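Local coordinates for molinate hydrolase (Gulosibacter molinativorax, PDB 4UB9), which hydrolyses the thiocarbamate pesticide molinate and is a zinc-binding member of the amidohydrolase family, at residues G92-G96 and E399-V403; E128-I132 and P480-T486; T372-T377 and P394-D400. All blocks are in the same frame, centred on the assembly; numbering follows the deposited sequence.

Contact 1 of 3, residues G92-G96 and E399-V403; sequences GLVNG and EDHFV
The imidazole of His401 receives Leu93 at its edge, where CD1 of the leucine lies in the ring plane 3.7 Å from His401 CD2, while one face of the same ring is met by Phe402 CD1. Phe402 in turn has His401 NE2 over one face, offset toward the rim, and its CE1 comes within 4.4 Å of Leu93 CD1. The polar half of the contact joins an amide and a carboxylate whose planes are only 21° apart. Asn95 ND2 gives a weak, bent hydrogen bond to Asp400 OD2 (2.8 Å, 130°). A water bridges the same pair, accepting from Asn95 ND2 at 2.8 Å and donating to Asp400 OD1. With CG anti to the backbone N (chi1 -164°), Asn95 extends its amide toward the helix, and its OD1 accepts from the backbone of Asn97. His401 NE2 bonds Gly136 O, and Asp400 OD2 has its stronger partner in Thr372. Replacing Asp400 with an alanine would probably leave the Thr372 hydroxyl and the bridging water without their acceptors and the Asn95 amide less firmly set. Helix 400-410 laid against strand 88-95, beside strands 138-143 and 368-370, is consistent with the outer helix layer of an amidohydrolase TIM barrel.

Contact 2 of 3, residues E128-I132 and P480-T486; sequences EAAQI and PLSPLVT
Hydrogen bonds to Glu128 dominate the contact, since its carboxylate gathers the donors of residues Leu484 to Thr486. OE2 accepts three: Thr486 OG1 at 2.6 Å, nearly along the C-O direction; Thr486 N from the syn side; and Leu484 N from above the carboxylate plane, in an almost straight bond of 2.9 Å (175°). OE1 uses its syn lone pair for Val485 N at 2.8 Å. Four bonds thus fix the rotation of the carboxylate, and three backbone N-H groups of an irregular loop are satisfied at once. The reach comes from an extended chain, with CG anti to the backbone N (chi1 177°). One turn further along the helix, Gln131 OE1 accepts from Leu481 N at 2.9 Å, while its NE2 is held by Glu164 O. Apolar packing fills in between. Pro480, entered through a cis peptide bond, sets its CB 3.8 Å from Glu128 CG, and its CD faces Ile132 CG1. Ile132 CD1 and Thr486 CG2 meet tip to tip at 3.9 Å. The loop after strand 472-473 is thereby strapped along helix 122-135, with Leu484 and Val485 also touching Phe118 of helix 111-118, and Ile132 reaching Cys376.

Contact 3 of 3, residues T372-T377 and P394-D400; sequences TDAGCT and PWTLGED
Thr372 OG1 takes part in two bonds: it donates to Asp400 OD2 at a short 2.5 Å and accepts from Ala374 N at 3.1 Å, the latter closing an ST turn. The hydroxyl lies between the backbone N and the carbonyl carbon (chi1 58°), which lets one atom serve both bonds. It meets OD2 on the anti side, 18° out of the carboxylate plane. Ala374 CB packs against the same carboxylate, 3.3 Å from Asp400 OD2. Further along, a single beta bridge couples Gly375 to Thr396: Gly375 N donates to Trp395 O (3.1 Å, 168°), and Leu397 N returns a bond to Gly375 O.

Segment 372-377 follows strand 368-370, in what is probably the barrel, a place where amidohydrolases commonly carry a conserved aspartate near the metal; Asp373 fits that pattern, its side chain about 5 Å from the bound zinc and its OD1 bonded to Asn97. Trp395 lies beside it, presenting CD1 at the ring edge to Thr372 O (3.2 Å), with Pro394 CG over the centre of one ring face. Leu397 CD2 comes within 4.3 Å of Cys376 CB, and Leu397 CB rests against the Gly375 carbonyl. Gly398, whose positive phi would jam a side chain against the preceding carbonyl, sends its N-H to Asp400 OD1 at 2.9 Å.

In the fold
Contacts 1 and 3 meet at Asp400, the first residue of helix 400-410, and their centres are 9 Å apart; Asn95 ND2 also lies 3.6 Å from Thr372 OG1. Contact 3 is the nearer to the metal: the side chain of Asp373 is about 4 Å from that of His302, a zinc ligand, whereas that of Asn95 in contact 1 stands about 12 Å from the same histidine side chain. Contact 2 lies away from the site, yet it packs on contact 3, with Ile132 CD1 3.5 Å from Cys376 SG. Along the chain, contact 3 is nested within the loop that contact 2 closes.

Contact 1 of 3, residues G92-G96 and E399-V403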
# COMPACT_ATOMS: atom_id res chain seq x y z
N GLY A 92 41.14 16.80 18.15
CA GLY A 92 40.37 15.75 17.48
C GLY A 92 38.89 16.15 17.40
O GLY A 92 38.29 16.62 18.39
N LEU A 93 38.31 16.04 16.21
CA LEU A 93 36.93 16.44 16.02
C LEU A 93 35.99 15.45 16.71
O LEU A 93 36.31 14.27 16.91
CB LEU A 93 36.58 16.62 14.55
CG LEU A 93 37.48 17.63 13.81
CD1 LEU A 93 37.11 17.75 12.35
CD2 LEU A 93 37.46 18.99 14.44
N VAL A 94 34.81 15.97 17.04
CA VAL A 94 33.83 15.24 17.86
C VAL A 94 32.43 15.40 17.33
O VAL A 94 31.96 16.53 17.10
CB VAL A 94 33.86 15.73 19.33
CG1 VAL A 94 32.88 14.93 20.18
CG2 VAL A 94 35.26 15.62 19.91
N ASN A 95 31.77 14.28 17.13
CA ASN A 95 30.40 14.29 16.61
C ASN A 95 29.46 13.85 17.70
O ASN A 95 29.53 12.71 18.17
CB ASN A 95 30.25 13.36 15.39
CG ASN A 95 28.99 13.62 14.60
OD1 ASN A 95 27.90 13.88 15.16
ND2 ASN A 95 29.11 13.55 13.27
N GLY A 96 28.51 14.72 18.02
CA GLY A 96 27.57 14.47 19.12
C GLY A 96 26.38 13.56 18.85
O GLY A 96 25.62 13.23 19.75
N GLU A 399 31.66 13.23 6.26
CA GLU A 399 31.57 14.61 5.77
C GLU A 399 30.43 15.44 6.37
O GLU A 399 30.38 16.65 6.19
CB GLU A 399 31.30 14.60 4.27
CG GLU A 399 32.45 14.02 3.47
CD GLU A 399 32.27 14.20 1.97
OE1 GLU A 399 31.79 15.26 1.52
OE2 GLU A 399 32.66 13.29 1.23
N ASP A 400 29.54 14.76 7.07
CA ASP A 400 28.38 15.35 7.69
C ASP A 400 28.72 16.51 8.67
O ASP A 400 28.02 17.50 8.72
CB ASP A 400 27.62 14.29 8.45
CG ASP A 400 28.51 13.55 9.50
OD1 ASP A 400 29.61 13.03 9.16
OD2 ASP A 400 28.10 13.50 10.69
N HIS A 401 29.80 16.35 9.42
CA HIS A 401 30.27 17.40 10.32
C HIS A 401 30.74 18.67 9.57
O HIS A 401 30.45 19.80 10.03
CB HIS A 401 31.33 16.89 11.30
CG HIS A 401 32.56 16.34 10.66
ND1 HIS A 401 32.53 15.41 9.65
CD2 HIS A 401 33.86 16.49 10.97
CE1 HIS A 401 33.76 15.06 9.32
NE2 HIS A 401 34.59 15.70 10.11
N PHE A 402 31.45 18.50 8.45
CA PHE A 402 31.87 19.64 7.62
C PHE A 402 30.66 20.39 7.10
O PHE A 402 30.54 21.59 7.21
CB PHE A 402 32.71 19.22 6.42
CG PHE A 402 33.96 18.43 6.76
CD1 PHE A 402 34.83 18.83 7.76
CD2 PHE A 402 34.28 17.29 6.03
CE1 PHE A 402 35.96 18.08 8.07
CE2 PHE A 402 35.43 16.55 6.32
CZ PHE A 402 36.26 16.94 7.36
N VAL A 403 29.68 19.64 6.65
CA VAL A 403 28.45 20.23 6.16
C VAL A 403 27.68 20.98 7.25
O VAL A 403 27.05 22.04 7.01
CB VAL A 403 27.54 19.15 5.53
CG1 VAL A 403 26.18 19.73 5.10
CG2 VAL A 403 28.24 18.54 4.33
O HOH W 1 31.19 13.03 11.44

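Contact 2 of 3, residues E128-I132 and P480-T486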
# COMPACT_ATOMS: atom_id res chain seq x y z
N GLU A 128 33.79 -0.29 10.75
CA GLU A 128 33.97 0.38 9.43
C GLU A 128 33.44 1.84 9.48
O GLU A 128 34.09 2.77 9.02
CB GLU A 128 33.26 -0.37 8.31
CG GLU A 128 33.33 0.28 6.93
CD GLU A 128 32.50 -0.42 5.86
OE1 GLU A 128 31.46 -1.01 6.21
OE2 GLU A 128 32.87 -0.39 4.65
N ALA A 129 32.23 2.02 10.05
CA ALA A 129 31.63 3.35 10.11
C ALA A 129 32.43 4.29 11.03
O ALA A 129 32.60 5.48 10.74
CB ALA A 129 30.20 3.28 10.59
N ALA A 130 32.95 3.73 12.12
CA ALA A 130 33.81 4.49 13.03
C ALA A 130 35.12 4.92 12.33
O ALA A 130 35.66 5.99 12.58
CB ALA A 130 34.13 3.67 14.25
N GLN A 131 35.61 4.06 11.45
CA GLN A 131 36.83 4.36 10.67
C GLN A 131 36.56 5.44 9.65
O GLN A 131 37.41 6.28 9.40
CB GLN A 131 37.35 3.12 9.98
CG GLN A 131 37.93 2.14 10.98
CD GLN A 131 38.20 0.77 10.37
OE1 GLN A 131 38.26 0.60 9.17
NE2 GLN A 131 38.36 -0.19 11.22
N ILE A 132 35.37 5.42 9.08
CA ILE A 132 34.99 6.47 8.15
C ILE A 132 34.84 7.82 8.84
O ILE A 132 35.15 8.85 8.28
CB ILE A 132 33.72 6.09 7.42
CG1 ILE A 132 34.05 4.98 6.43
CG2 ILE A 132 33.12 7.29 6.68
CD1 ILE A 132 32.86 4.44 5.69
N PRO A 480 38.31 2.90 5.19
CA PRO A 480 38.36 1.87 6.23
C PRO A 480 39.26 0.75 5.81
O PRO A 480 39.46 0.52 4.63
CB PRO A 480 36.89 1.38 6.30
CG PRO A 480 36.39 1.57 4.91
CD PRO A 480 37.06 2.82 4.40
N LEU A 481 39.76 0.04 6.80
CA LEU A 481 40.75 -1.01 6.56
C LEU A 481 40.20 -2.16 5.75
O LEU A 481 40.89 -2.66 4.89
CB LEU A 481 41.28 -1.56 7.88
CG LEU A 481 42.09 -0.53 8.72
CD1 LEU A 481 42.58 -1.20 10.00
CD2 LEU A 481 43.26 0.08 7.94
N SER A 482 38.98 -2.61 6.02
CA SER A 482 38.37 -3.69 5.23
C SER A 482 37.00 -3.31 4.79
O SER A 482 36.02 -3.57 5.48
CB SER A 482 38.28 -4.98 6.00
OG SER A 482 39.51 -5.26 6.63
N PRO A 483 36.91 -2.69 3.62
CA PRO A 483 35.59 -2.31 3.18
C PRO A 483 34.62 -3.46 3.29
O PRO A 483 34.91 -4.58 2.86
CB PRO A 483 35.81 -1.88 1.72
CG PRO A 483 37.24 -1.38 1.70
CD PRO A 483 37.95 -2.29 2.66
N LEU A 484 33.46 -3.15 3.86
CA LEU A 484 32.42 -4.14 4.08
C LEU A 484 31.15 -3.59 3.44
O LEU A 484 30.78 -4.02 2.34
CB LEU A 484 32.27 -4.43 5.57
CG LEU A 484 31.28 -5.51 5.95
CD1 LEU A 484 31.55 -6.83 5.23
CD2 LEU A 484 31.32 -5.72 7.45
N VAL A 485 30.50 -2.62 4.08
CA VAL A 485 29.35 -2.01 3.40
C VAL A 485 29.80 -1.15 2.23
O VAL A 485 29.11 -1.09 1.21
CB VAL A 485 28.26 -1.33 4.31
CG1 VAL A 485 28.56 -1.43 5.77
CG2 VAL A 485 27.91 0.06 3.87
N THR A 486 30.97 -0.54 2.36
CA THR A 486 31.50 0.30 1.26
C THR A 486 32.14 -0.48 0.13
O THR A 486 32.46 0.10 -0.88
CB THR A 486 32.50 1.37 1.74
OG1 THR A 486 33.57 0.74 2.44
CG2 THR A 486 31.78 2.36 2.59

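Contact 3 of 3, residues T372-T377 and P394-D400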
# COMPACT_ATOMS: atom_id res chain seq x y z
N THR A 372 24.44 15.04 13.77
CA THR A 372 23.91 14.91 12.40
C THR A 372 22.96 13.76 12.06
O THR A 372 22.35 13.77 11.01
CB THR A 372 25.08 14.72 11.42
OG1 THR A 372 25.83 13.57 11.81
CG2 THR A 372 25.98 15.97 11.42
N ASP A 373 22.89 12.76 12.92
CA ASP A 373 22.13 11.55 12.67
C ASP A 373 22.80 10.76 11.58
O ASP A 373 22.20 9.86 11.01
CB ASP A 373 20.64 11.83 12.31
CG ASP A 373 19.66 11.83 13.53
OD1 ASP A 373 19.94 11.15 14.56
OD2 ASP A 373 18.60 12.52 13.47
N ALA A 374 24.04 11.10 11.26
CA ALA A 374 24.65 10.54 10.05
C ALA A 374 25.07 9.11 10.21
O ALA A 374 25.38 8.64 11.32
CB ALA A 374 25.82 11.37 9.60
N GLY A 375 25.09 8.43 9.09
CA GLY A 375 25.48 7.01 9.04
C GLY A 375 26.24 6.69 7.78
O GLY A 375 26.29 7.47 6.85
N CYS A 376 26.85 5.53 7.76
CA CYS A 376 27.55 5.06 6.57
C CYS A 376 26.55 4.33 5.68
O CYS A 376 26.27 3.13 5.82
CB CYS A 376 28.75 4.20 6.95
SG CYS A 376 29.50 3.46 5.49
N THR A 377 26.02 5.09 4.74
CA THR A 377 24.91 4.66 3.92
C THR A 377 25.30 3.65 2.86
O THR A 377 26.33 3.75 2.22
CB THR A 377 24.26 5.87 3.22
OG1 THR A 377 24.01 6.87 4.21
CG2 THR A 377 22.92 5.50 2.56
N PRO A 394 23.06 15.88 4.56
CA PRO A 394 23.44 15.99 5.97
C PRO A 394 23.78 14.69 6.68
O PRO A 394 24.43 14.72 7.72
CB PRO A 394 22.21 16.68 6.61
CG PRO A 394 21.10 16.45 5.67
CD PRO A 394 21.68 16.28 4.31
N TRP A 395 23.40 13.58 6.06
CA TRP A 395 23.45 12.24 6.70
C TRP A 395 24.56 11.29 6.20
O TRP A 395 24.61 10.12 6.55
CB TRP A 395 22.12 11.56 6.53
CG TRP A 395 21.00 12.42 7.03
CD1 TRP A 395 20.85 12.88 8.28
CD2 TRP A 395 19.90 12.91 6.29
NE1 TRP A 395 19.70 13.62 8.39
CE2 TRP A 395 19.11 13.68 7.17
CE3 TRP A 395 19.51 12.81 4.95
CZ2 TRP A 395 17.92 14.30 6.77
CZ3 TRP A 395 18.33 13.47 4.54
CH2 TRP A 395 17.54 14.18 5.46
N THR A 396 25.51 11.87 5.48
CA THR A 396 26.62 11.12 4.92
C THR A 396 27.83 11.16 5.87
O THR A 396 28.56 12.12 5.93
CB THR A 396 27.01 11.67 3.54
OG1 THR A 396 25.86 11.68 2.68
CG2 THR A 396 28.10 10.83 2.92
N LEU A 397 27.96 10.10 6.64
CA LEU A 397 28.99 10.03 7.65
C LEU A 397 30.38 10.25 7.04
O LEU A 397 30.69 9.68 6.01
CB LEU A 397 28.97 8.66 8.33
CG LEU A 397 29.88 8.51 9.55
CD1 LEU A 397 29.48 9.44 10.67
CD2 LEU A 397 29.86 7.07 10.02
N GLY A 398 31.21 11.03 7.73
CA GLY A 398 32.59 11.28 7.30
C GLY A 398 32.76 12.68 6.75
O GLY A 398 33.86 13.19 6.71
N GLU A 399 31.66 13.23 6.26
CA GLU A 399 31.57 14.61 5.77
C GLU A 399 30.43 15.44 6.37
O GLU A 399 30.38 16.65 6.19
CB GLU A 399 31.30 14.60 4.27
CG GLU A 399 32.45 14.02 3.47
CD GLU A 399 32.27 14.20 1.97
OE1 GLU A 399 31.79 15.26 1.52
OE2 GLU A 399 32.66 13.29 1.23
N ASP A 400 29.54 14.76 7.07
CA ASP A 400 28.38 15.35 7.69
C ASP A 400 28.72 16.51 8.67
O ASP A 400 28.02 17.50 8.72
CB ASP A 400 27.62 14.29 8.45
CG ASP A 400 28.51 13.55 9.50
OD1 ASP A 400 29.61 13.03 9.16
OD2 ASP A 400 28.10 13.50 10.69